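Local atomic coordinates of beta-galacturonidase (Eisenbergiella tayi, PDB entry 6NCW), a protein that hydrolyses beta-galacturonides as a family 2 glycoside hydrolase and may also act on beta-glucuronides. Residues 121-133 and 335-349. Numbering follows the deposited sequence.
With GOL (glycerol), chain G.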
ATOM      1  N   GLY A 121      35.052   4.317   6.196  1.00 25.38           N
ATOM      2  CA  GLY A 121      36.422   4.088   5.806  1.00 27.78           C
ATOM      3  C   GLY A 121      37.312   3.739   6.982  1.00 29.62           C
ATOM      4  O   GLY A 121      36.845   3.566   8.111  1.00 26.55           O
ATOM      5  N   PRO A 122      38.626   3.655   6.735  1.00 31.46           N
ATOM      6  CA  PRO A 122      39.546   3.130   7.765  1.00 27.78           C
ATOM      7  C   PRO A 122      39.588   3.932   9.050  1.00 27.44           C
ATOM      8  O   PRO A 122      39.921   3.367  10.106  1.00 27.29           O
ATOM      9  CB  PRO A 122      40.910   3.164   7.060  1.00 31.67           C
ATOM     10  CG  PRO A 122      40.593   3.170   5.605  1.00 32.84           C
ATOM     11  CD  PRO A 122      39.308   3.914   5.458  1.00 29.55           C
ATOM     12  N   ASP A 123      39.325   5.240   8.994  1.00 27.24           N
ATOM     13  CA  ASP A 123      39.369   6.047  10.212  1.00 32.40           C
ATOM     14  C   ASP A 123      38.227   5.715  11.162  1.00 29.09           C
ATOM     15  O   ASP A 123      38.313   6.045  12.350  1.00 20.64           O
ATOM     16  CB  ASP A 123      39.304   7.545   9.885  1.00 29.43           C
ATOM     17  CG  ASP A 123      40.461   8.018   9.012  1.00 37.93           C
ATOM     18  OD1 ASP A 123      41.439   7.257   8.829  1.00 35.07           O
ATOM     19  OD2 ASP A 123      40.388   9.166   8.519  1.00 41.07           O
ATOM     20  N   SER A 124      37.159   5.084  10.661  1.00 25.71           N
ATOM     21  CA  SER A 124      35.925   4.889  11.418  1.00 24.95           C
ATOM     22  C   SER A 124      35.754   3.404  11.711  1.00 23.70           C
ATOM     23  O   SER A 124      35.428   2.624  10.811  1.00 26.75           O
ATOM     24  CB  SER A 124      34.737   5.447  10.644  1.00 22.23           C
ATOM     25  OG  SER A 124      33.532   5.182  11.335  1.00 25.61           O
ATOM     26  N   ALA A 125      35.958   3.010  12.970  1.00 26.10           N
ATOM     27  CA  ALA A 125      35.867   1.596  13.323  1.00 29.02           C
ATOM     28  C   ALA A 125      34.493   1.191  13.843  1.00 27.23           C
ATOM     29  O   ALA A 125      34.160  -0.004  13.820  1.00 24.16           O
ATOM     30  CB  ALA A 125      36.931   1.235  14.365  1.00 22.13           C
ATOM     31  N   LEU A 126      33.692   2.148  14.307  1.00 25.26           N
ATOM     32  CA  LEU A 126      32.371   1.864  14.853  1.00 24.25           C
ATOM     33  C   LEU A 126      31.274   2.100  13.817  1.00 23.50           C
ATOM     34  O   LEU A 126      30.451   1.214  13.559  1.00 21.22           O
ATOM     35  CB  LEU A 126      32.145   2.727  16.116  1.00 20.37           C
ATOM     36  CG  LEU A 126      33.248   2.607  17.184  1.00 20.82           C
ATOM     37  CD1 LEU A 126      32.907   3.418  18.439  1.00 25.52           C
ATOM     38  CD2 LEU A 126      33.514   1.163  17.557  1.00 22.67           C
ATOM     39  N   HIS A 127      31.262   3.279  13.198  1.00 22.12           N
ATOM     40  CA  HIS A 127      30.372   3.561  12.082  1.00 22.91           C
ATOM     41  C   HIS A 127      30.918   2.899  10.828  1.00 23.08           C
ATOM     42  O   HIS A 127      31.932   3.346  10.290  1.00 21.07           O
ATOM     43  CB  HIS A 127      30.235   5.061  11.874  1.00 21.66           C
ATOM     44  CG  HIS A 127      29.502   5.739  12.974  1.00 22.79           C
ATOM     45  ND1 HIS A 127      28.132   5.875  12.972  1.00 19.11           N
ATOM     46  CD2 HIS A 127      29.942   6.285  14.134  1.00 23.12           C
ATOM     47  CE1 HIS A 127      27.761   6.503  14.073  1.00 21.11           C
ATOM     48  NE2 HIS A 127      28.839   6.768  14.793  1.00 25.19           N
ATOM     49  N   VAL A 128      30.239   1.841  10.376  1.00 19.54           N
ATOM     50  CA  VAL A 128      30.589   1.034   9.203  1.00 20.21           C
ATOM     51  C   VAL A 128      29.309   0.731   8.420  1.00 20.89           C
ATOM     52  O   VAL A 128      28.208   0.955   8.944  1.00 19.43           O
ATOM     53  CB  VAL A 128      31.287  -0.274   9.618  1.00 21.46           C
ATOM     54  CG1 VAL A 128      32.613   0.008  10.358  1.00 20.98           C
ATOM     55  CG2 VAL A 128      30.355  -1.111  10.469  1.00 20.00           C
ATOM     56  N   PRO A 129      29.378   0.231   7.181  1.00 18.35           N
ATOM     57  CA  PRO A 129      28.153  -0.266   6.544  1.00 25.81           C
ATOM     58  C   PRO A 129      27.557  -1.329   7.451  1.00 21.34           C
ATOM     59  O   PRO A 129      28.256  -2.243   7.887  1.00 21.90           O
ATOM     60  CB  PRO A 129      28.645  -0.846   5.210  1.00 19.57           C
ATOM     61  CG  PRO A 129      29.988  -0.125   4.966  1.00 20.06           C
ATOM     62  CD  PRO A 129      30.563  -0.023   6.338  1.00 19.12           C
ATOM     63  N   ASN A 130      26.293  -1.143   7.821  1.00 21.11           N
ATOM     64  CA  ASN A 130      25.726  -1.943   8.894  1.00 21.25           C
ATOM     65  C   ASN A 130      24.208  -1.991   8.746  1.00 21.01           C
ATOM     66  O   ASN A 130      23.620  -1.332   7.879  1.00 21.19           O
ATOM     67  CB  ASN A 130      26.140  -1.380  10.256  1.00 20.24           C
ATOM     68  CG  ASN A 130      26.445  -2.479  11.280  1.00 21.77           C
ATOM     69  OD1 ASN A 130      25.882  -3.591  11.236  1.00 18.66           O
ATOM     70  ND2 ASN A 130      27.353  -2.173  12.198  1.00 20.45           N
ATOM     71  N   ASP A 131      23.576  -2.770   9.635  1.00 18.89           N
ATOM     72  CA  ASP A 131      22.125  -2.975   9.686  1.00 20.29           C
ATOM     73  C   ASP A 131      21.394  -1.839  10.409  1.00 19.96           C
ATOM     74  O   ASP A 131      20.438  -2.064  11.164  1.00 22.30           O
ATOM     75  CB  ASP A 131      21.842  -4.332  10.341  1.00 17.57           C
ATOM     76  CG  ASP A 131      20.394  -4.821  10.119  1.00 19.97           C
ATOM     77  OD1 ASP A 131      19.845  -5.531  10.975  1.00 22.34           O
ATOM     78  OD2 ASP A 131      19.793  -4.502   9.088  1.00 25.81           O
ATOM     79  N   TYR A 132      21.847  -0.609  10.189  1.00 18.88           N
ATOM     80  CA  TYR A 132      21.218   0.629  10.623  1.00 16.87           C
ATOM     81  C   TYR A 132      22.007   1.754   9.958  1.00 19.50           C
ATOM     82  O   TYR A 132      23.137   1.549   9.501  1.00 19.37           O
ATOM     83  CB  TYR A 132      21.213   0.792  12.164  1.00 18.42           C
ATOM     84  CG  TYR A 132      22.608   0.852  12.790  1.00 21.11           C
ATOM     85  CD1 TYR A 132      23.334  -0.323  13.015  1.00 18.09           C
ATOM     86  CD2 TYR A 132      23.195   2.076  13.158  1.00 20.12           C
ATOM     87  CE1 TYR A 132      24.598  -0.290  13.585  1.00 19.57           C
ATOM     88  CE2 TYR A 132      24.461   2.119  13.729  1.00 19.03           C
ATOM     89  CZ  TYR A 132      25.157   0.927  13.927  1.00 21.20           C
ATOM     90  OH  TYR A 132      26.405   0.931  14.474  1.00 22.72           O
ATOM     91  N   GLN A 133      21.420   2.939   9.927  1.00 17.47           N
ATOM     92  CA  GLN A 133      21.970   4.036   9.137  1.00 20.20           C
ATOM     93  C   GLN A 133      22.923   4.880   9.981  1.00 22.72           C
ATOM     94  O   GLN A 133      22.648   5.153  11.154  1.00 20.85           O
ATOM     95  CB  GLN A 133      20.840   4.911   8.579  1.00 19.38           C
ATOM     96  CG  GLN A 133      21.309   6.151   7.774  1.00 24.70           C
ATOM     97  CD  GLN A 133      22.064   5.783   6.498  1.00 26.37           C
ATOM     98  OE1 GLN A 133      23.229   5.385   6.535  1.00 27.96           O
ATOM     99  NE2 GLN A 133      21.394   5.904   5.370  1.00 33.31           N
ATOM    100  N   HIS A 335      28.589   1.867  21.480  1.00 20.24           N
ATOM    101  CA  HIS A 335      28.275   1.851  20.056  1.00 21.88           C
ATOM    102  C   HIS A 335      29.094   0.765  19.367  1.00 22.84           C
ATOM    103  O   HIS A 335      30.286   0.944  19.111  1.00 21.42           O
ATOM    104  CB  HIS A 335      28.532   3.208  19.418  1.00 19.44           C
ATOM    105  CG  HIS A 335      28.325   3.197  17.938  1.00 20.14           C
ATOM    106  ND1 HIS A 335      28.952   4.078  17.087  1.00 22.07           N
ATOM    107  CD2 HIS A 335      27.574   2.387  17.154  1.00 16.77           C
ATOM    108  CE1 HIS A 335      28.582   3.822  15.839  1.00 23.05           C
ATOM    109  NE2 HIS A 335      27.745   2.799  15.855  1.00 20.44           N
ATOM    110  N   ALA A 336      28.446  -0.364  19.061  1.00 21.33           N
ATOM    111  CA  ALA A 336      29.052  -1.459  18.311  1.00 20.39           C
ATOM    112  C   ALA A 336      27.953  -2.428  17.878  1.00 24.29           C
ATOM    113  O   ALA A 336      27.056  -2.730  18.670  1.00 25.56           O
ATOM    114  CB  ALA A 336      30.094  -2.192  19.160  1.00 18.43           C
ATOM    115  N   ARG A 337      28.030  -2.934  16.643  1.00 22.85           N
ATOM    116  CA  ARG A 337      27.090  -3.977  16.215  1.00 22.48           C
ATOM    117  C   ARG A 337      27.723  -4.901  15.180  1.00 21.50           C
ATOM    118  O   ARG A 337      28.045  -4.464  14.067  1.00 21.42           O
ATOM    119  CB  ARG A 337      25.798  -3.377  15.647  1.00 20.45           C
ATOM    120  CG  ARG A 337      24.801  -4.445  15.181  1.00 19.45           C
ATOM    121  CD  ARG A 337      24.092  -4.134  13.797  1.00 18.09           C
ATOM    122  NE  ARG A 337      23.476  -5.375  13.329  1.00 22.60           N
ATOM    123  CZ  ARG A 337      24.121  -6.348  12.687  1.00 22.84           C
ATOM    124  NH1 ARG A 337      25.402  -6.218  12.348  1.00 19.79           N
ATOM    125  NH2 ARG A 337      23.471  -7.455  12.367  1.00 24.59           N
ATOM    126  N   GLY A 338      27.859  -6.178  15.539  1.00 20.55           N
ATOM    127  CA  GLY A 338      28.148  -7.219  14.565  1.00 23.26           C
ATOM    128  C   GLY A 338      29.548  -7.186  13.995  1.00 27.59           C
ATOM    129  O   GLY A 338      29.766  -7.643  12.868  1.00 30.90           O
ATOM    130  N   LEU A 339      30.505  -6.631  14.727  1.00 25.60           N
ATOM    131  CA  LEU A 339      31.830  -6.423  14.167  1.00 24.20           C
ATOM    132  C   LEU A 339      32.610  -7.730  14.216  1.00 26.73           C
ATOM    133  O   LEU A 339      32.666  -8.394  15.259  1.00 23.22           O
ATOM    134  CB  LEU A 339      32.563  -5.308  14.912  1.00 21.91           C
ATOM    135  CG  LEU A 339      31.860  -3.944  14.791  1.00 26.24           C
ATOM    136  CD1 LEU A 339      32.476  -2.918  15.716  1.00 20.02           C
ATOM    137  CD2 LEU A 339      31.873  -3.431  13.353  1.00 19.39           C
ATOM    138  N   SER A 340      33.184  -8.109  13.077  1.00 26.36           N
ATOM    139  CA  SER A 340      34.016  -9.296  12.996  1.00 26.88           C
ATOM    140  C   SER A 340      35.318  -9.095  13.776  1.00 30.47           C
ATOM    141  O   SER A 340      35.686  -7.982  14.179  1.00 26.73           O
ATOM    142  CB  SER A 340      34.331  -9.624  11.538  1.00 30.92           C
ATOM    143  OG  SER A 340      35.080  -8.556  10.947  1.00 28.09           O
ATOM    144  N   GLU A 341      36.021 -10.210  13.986  1.00 30.34           N
ATOM    145  CA  GLU A 341      37.360 -10.148  14.556  1.00 31.28           C
ATOM    146  C   GLU A 341      38.252  -9.197  13.755  1.00 31.95           C
ATOM    147  O   GLU A 341      38.959  -8.355  14.331  1.00 31.83           O
ATOM    148  CB  GLU A 341      37.954 -11.560  14.610  1.00 29.37           C
ATOM    149  CG  GLU A 341      39.304 -11.607  15.269  1.00 29.78           C
ATOM    150  CD  GLU A 341      39.966 -12.983  15.207  1.00 32.06           C
ATOM    151  OE1 GLU A 341      39.313 -13.978  14.807  1.00 34.27           O
ATOM    152  OE2 GLU A 341      41.156 -13.057  15.575  1.00 32.55           O
ATOM    153  N   GLU A 342      38.201  -9.292  12.421  1.00 31.12           N
ATOM    154  CA  GLU A 342      38.971  -8.382  11.576  1.00 29.57           C
ATOM    155  C   GLU A 342      38.525  -6.931  11.756  1.00 30.30           C
ATOM    156  O   GLU A 342      39.366  -6.027  11.795  1.00 28.99           O
ATOM    157  CB  GLU A 342      38.863  -8.802  10.107  1.00 27.39           C
ATOM    158  CG  GLU A 342      39.478  -7.795   9.123  1.00 38.12           C
ATOM    159  CD  GLU A 342      39.341  -8.224   7.654  1.00 54.14           C
ATOM    160  OE1 GLU A 342      40.329  -8.741   7.093  1.00 64.09           O
ATOM    161  OE2 GLU A 342      38.246  -8.056   7.062  1.00 54.79           O
ATOM    162  N   ASN A 343      37.210  -6.683  11.872  1.00 30.34           N
ATOM    163  CA  ASN A 343      36.740  -5.324  12.154  1.00 29.22           C
ATOM    164  C   ASN A 343      37.313  -4.801  13.461  1.00 28.45           C
ATOM    165  O   ASN A 343      37.728  -3.643  13.548  1.00 27.82           O
ATOM    166  CB  ASN A 343      35.217  -5.268  12.222  1.00 25.46           C
ATOM    167  CG  ASN A 343      34.562  -5.521  10.885  1.00 33.42           C
ATOM    168  OD1 ASN A 343      33.447  -6.049  10.819  1.00 33.79           O
ATOM    169  ND2 ASN A 343      35.254  -5.167   9.811  1.00 30.45           N
ATOM    170  N   MET A 344      37.315  -5.633  14.496  1.00 29.74           N
ATOM    171  CA  MET A 344      37.775  -5.228  15.814  1.00 27.97           C
ATOM    172  C   MET A 344      39.279  -5.014  15.877  1.00 30.11           C
ATOM    173  O   MET A 344      39.772  -4.471  16.873  1.00 29.41           O
ATOM    174  CB  MET A 344      37.359  -6.286  16.845  1.00 29.16           C
ATOM    175  CG  MET A 344      35.858  -6.527  16.923  1.00 27.85           C
ATOM    176  SD  MET A 344      35.469  -7.938  17.977  1.00 28.80           S
ATOM    177  CE  MET A 344      35.868  -7.224  19.565  1.00 25.71           C
ATOM    178  N   ARG A 345      40.020  -5.445  14.863  1.00 31.50           N
ATOM    179  CA  ARG A 345      41.449  -5.180  14.794  1.00 30.62           C
ATOM    180  C   ARG A 345      41.776  -3.896  14.040  1.00 33.28           C
ATOM    181  O   ARG A 345      42.959  -3.584  13.862  1.00 27.82           O
ATOM    182  CB  ARG A 345      42.178  -6.351  14.143  1.00 30.51           C
ATOM    183  CG  ARG A 345      43.171  -6.994  15.080  1.00 38.58           C
ATOM    184  CD  ARG A 345      43.913  -8.117  14.395  1.00 38.55           C
ATOM    185  NE  ARG A 345      42.984  -9.004  13.729  1.00 37.24           N
ATOM    186  CZ  ARG A 345      42.612 -10.189  14.192  1.00 38.60           C
ATOM    187  NH1 ARG A 345      43.105 -10.665  15.343  1.00 33.68           N
ATOM    188  NH2 ARG A 345      41.752 -10.907  13.480  1.00 43.04           N
ATOM    189  N   ASN A 346      40.766  -3.172  13.568  1.00 30.22           N
ATOM    190  CA  ASN A 346      40.989  -1.817  13.092  1.00 31.57           C
ATOM    191  C   ASN A 346      41.815  -1.059  14.139  1.00 27.43           C
ATOM    192  O   ASN A 346      41.526  -1.162  15.341  1.00 29.71           O
ATOM    193  CB  ASN A 346      39.639  -1.132  12.836  1.00 26.96           C
ATOM    194  CG  ASN A 346      39.783   0.271  12.279  1.00 28.54           C
ATOM    195  OD1 ASN A 346      40.291   1.149  12.952  1.00 26.17           O
ATOM    196  ND2 ASN A 346      39.303   0.490  11.053  1.00 28.70           N
ATOM    197  N   PRO A 347      42.875  -0.348  13.737  1.00 27.41           N
ATOM    198  CA  PRO A 347      43.763   0.281  14.736  1.00 28.03           C
ATOM    199  C   PRO A 347      43.087   1.333  15.604  1.00 30.93           C
ATOM    200  O   PRO A 347      43.673   1.727  16.623  1.00 29.39           O
ATOM    201  CB  PRO A 347      44.884   0.904  13.883  1.00 30.69           C
ATOM    202  CG  PRO A 347      44.333   1.020  12.524  1.00 28.72           C
ATOM    203  CD  PRO A 347      43.343  -0.124  12.357  1.00 26.41           C
ATOM    204  N   HIS A 348      41.896   1.812  15.239  1.00 27.55           N
ATOM    205  CA  HIS A 348      41.176   2.779  16.064  1.00 29.23           C
ATOM    206  C   HIS A 348      40.108   2.142  16.929  1.00 26.80           C
ATOM    207  O   HIS A 348      39.476   2.860  17.713  1.00 29.29           O
ATOM    208  CB  HIS A 348      40.514   3.862  15.198  1.00 27.42           C
ATOM    209  CG  HIS A 348      41.450   4.530  14.247  1.00 27.83           C
ATOM    210  ND1 HIS A 348      42.500   5.314  14.669  1.00 29.05           N
ATOM    211  CD2 HIS A 348      41.502   4.521  12.893  1.00 31.31           C
ATOM    212  CE1 HIS A 348      43.159   5.764  13.615  1.00 30.76           C
ATOM    213  NE2 HIS A 348      42.577   5.297  12.526  1.00 24.56           N
ATOM    214  N   PHE A 349      39.878   0.824  16.795  1.00 27.26           N
ATOM    215  CA  PHE A 349      38.700   0.206  17.400  1.00 26.52           C
ATOM    216  C   PHE A 349      38.712   0.326  18.924  1.00 27.40           C
ATOM    217  O   PHE A 349      37.719   0.744  19.528  1.00 27.96           O
ATOM    218  CB  PHE A 349      38.587  -1.263  16.984  1.00 25.84           C
ATOM    219  CG  PHE A 349      37.487  -2.008  17.706  1.00 30.61           C
ATOM    220  CD1 PHE A 349      36.153  -1.809  17.363  1.00 26.25           C
ATOM    221  CD2 PHE A 349      37.785  -2.898  18.730  1.00 26.93           C
ATOM    222  CE1 PHE A 349      35.133  -2.493  18.021  1.00 26.06           C
ATOM    223  CE2 PHE A 349      36.775  -3.585  19.394  1.00 25.38           C
ATOM    224  CZ  PHE A 349      35.445  -3.380  19.039  1.00 29.79           C
TER
HETATM  225  C1  GOL G 603      21.625  -7.653  15.530  1.00 24.70           C
HETATM  226  O1  GOL G 603      22.029  -7.520  16.860  1.00 24.23           O
HETATM  227  C2  GOL G 603      20.564  -6.547  15.211  1.00 22.91           C
HETATM  228  O2  GOL G 603      21.148  -5.341  14.878  1.00 22.45           O
HETATM  229  C3  GOL G 603      19.775  -7.076  13.987  1.00 24.83           C
HETATM  230  O3  GOL G 603      20.635  -7.039  12.850  1.00 21.59           O
HETATM  231  O   HOH W   1      42.923   5.288   9.520  1.00 33.36           O
HETATM  232  O   HOH W   2      35.693  -2.046  12.513  1.00 23.94           O
HETATM  233  O   HOH W   3      28.635  -0.870  14.756  1.00 19.09           O
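Tyr-132 OH and His-335 NE2 share a 2.7 Å hydrogen bond in which the phenol and imidazole meet at their edges; Asn-93 takes His-335 ND1, so both ring nitrogens are held. Asn-130 grips Arg-337 twice: its ND2 gives a nearly straight bond (3.0 Å, 170°) to a lone pair of Arg-337 O, while OD1 receives a weak one from NH1. Asp-131 lays its CB over one face of that guanidinium, 3.6 Å from Arg-337 NE, and both side chains hold the glycerol, Asp-131 OD1 through O3 and Arg-337 NE through O2. The same two residues belong to the galacturonate-binding site, where glycerol sits here: the loop between strands 109-117 and 142-147 contributes Asp-131, beside Arg-337 from the segment following TIM-barrel strand 329-333. Farther along, Asn-346 ND2 donates to Pro-122 O (3.1 Å), while its OD1 caps His-348 N. A water joins Asp-123 OD1 to His-348 NE2. A chi1 of 175° carries the His-335 ring out to the 121-133 loop, placing CE1 above the centre of the His-127 face in an edge-to-face (tilted T) stack, planes 64° apart. Ala-125 CB packs on Phe-349 CB, Leu-126 CD2 on Phe-349 CD1, and Val-128 CG2 lies 4.0 Å from Leu-339 CD2.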